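Local coordinates for protein S-adenosylmethionine tRNA ribosyltransferase (Rhodococcus sp., PDB 2NS0) that is of unknown function, possibly a tRNA ribosyltransferase, and probably has a helix-turn-helix-like fold, at residues Pro41-Glu44 and Pro45-Glu48. Numbering follows the deposited sequence.
Sequences PLME and PVRE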
# COMPACT_ATOMS: atom_id res chain seq x y z
N PRO A 41 -1.14 13.25 5.87
CA PRO A 41 -2.48 13.32 5.32
C PRO A 41 -2.79 12.27 4.23
O PRO A 41 -3.96 12.03 3.91
CB PRO A 41 -2.55 14.73 4.77
CG PRO A 41 -1.49 15.49 5.55
CD PRO A 41 -0.40 14.50 5.61
N LEU A 42 -1.77 11.66 3.67
CA LEU A 42 -2.00 10.61 2.66
C LEU A 42 -2.24 9.20 3.22
O LEU A 42 -2.47 8.30 2.45
CB LEU A 42 -0.88 10.59 1.62
CG LEU A 42 -0.92 11.86 0.78
CD1 LEU A 42 0.21 11.78 -0.21
CD2 LEU A 42 -2.21 11.97 0.05
N MSE A 43 -2.21 9.05 4.54
CA MSE A 43 -2.32 7.73 5.16
C MSE A 43 -3.62 6.99 4.83
O MSE A 43 -3.58 5.86 4.36
CB MSE A 43 -2.08 7.79 6.67
CG MSE A 43 -0.65 8.07 7.10
SE MSE A 43 0.64 6.66 6.54
CE MSE A 43 0.79 7.09 4.70
N GLU A 44 -4.78 7.63 5.04
CA GLU A 44 -6.04 6.97 4.64
C GLU A 44 -6.21 6.80 3.11
O GLU A 44 -6.61 5.75 2.67
CB GLU A 44 -7.27 7.62 5.30
CG GLU A 44 -7.22 7.54 6.84
CD GLU A 44 -7.10 6.10 7.35
OE1 GLU A 44 -8.05 5.32 7.11
OE2 GLU A 44 -6.06 5.73 7.97
N PRO A 45 -5.91 7.84 2.30
CA PRO A 45 -5.86 7.59 0.85
C PRO A 45 -4.97 6.39 0.40
O PRO A 45 -5.37 5.65 -0.51
CB PRO A 45 -5.32 8.93 0.29
CG PRO A 45 -5.83 9.94 1.25
CD PRO A 45 -5.72 9.28 2.60
N VAL A 46 -3.81 6.20 1.05
CA VAL A 46 -2.92 5.09 0.70
C VAL A 46 -3.56 3.76 1.07
O VAL A 46 -3.46 2.80 0.32
CB VAL A 46 -1.51 5.21 1.37
CG1 VAL A 46 -0.82 3.89 1.29
CG2 VAL A 46 -0.62 6.26 0.67
N ARG A 47 -4.20 3.67 2.23
CA ARG A 47 -5.00 2.47 2.60
C ARG A 47 -6.10 2.15 1.62
O ARG A 47 -6.34 0.97 1.31
CB ARG A 47 -5.58 2.59 4.01
CG ARG A 47 -4.50 2.61 5.07
CD ARG A 47 -5.10 2.58 6.49
NE ARG A 47 -4.12 2.15 7.50
CZ ARG A 47 -4.25 1.07 8.29
NH1 ARG A 47 -5.31 0.26 8.24
NH2 ARG A 47 -3.30 0.79 9.17
N GLU A 48 -6.79 3.17 1.11
CA GLU A 48 -7.85 2.95 0.13
C GLU A 48 -7.27 2.39 -1.15
O GLU A 48 -7.81 1.44 -1.71
CB GLU A 48 -8.66 4.23 -0.16
CG GLU A 48 -9.48 4.71 1.00
CD GLU A 48 -10.65 3.80 1.30
OE1 GLU A 48 -11.18 3.13 0.37
OE2 GLU A 48 -11.07 3.77 2.48
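The Glu44 and Arg47 side chains run side by side in the same direction, with the carboxylate and guanidinium planes only 20° apart, yet they do not form a salt bridge. Glu44 OE2 lies oblique to the guanidinium, well out of its plane, 4.1 Å from Arg47 NE, and no N-H points at it. Its closer neighbour is aliphatic: Glu44 OE2 comes to 3.6 Å from Arg47 CD, alongside an arm that is extended from CG to NE. A bend at chi2 (-57°) in Glu44 turns the carboxylate toward that arm. The guanidinium is engaged elsewhere, NH1 donating to the carbonyl of Pro70 and, more weakly, to that of Ala73, while NH2 makes a weak bond to Gly75 O.

In the backbone, the first turn of helix 43-55 takes over from a 3-10 segment. Val46 N donates to Leu42 O at 2.9 Å, and the same i to i+4 pattern continues from Arg47 N to Met43 O and from Glu48 N to Glu44 O. Pro45 has no N-H to give, and sits within this first turn; its CD rests 3.5 Å from Pro41 O, and its CG meets Leu42 CD2 at 4.3 Å. Val46 CG2, beside its own backbone N, is reached by Met43 CE, the selenomethionine methyl, at 4.3 Å. Leu42 and Val46 also pack on helix 27-34, and Pro45 and Val46 on Leu8 of helix 5-18, joining the helix start to both neighbours.

The chemistry thus divides the turn into an apolar side set against two helices and a charged side, where Glu44 and Arg47 probably share a modest through-space attraction, not a directed bond, while the bond to Pro70 O, with the weak ones, probably directs the guanidinium away from Glu44.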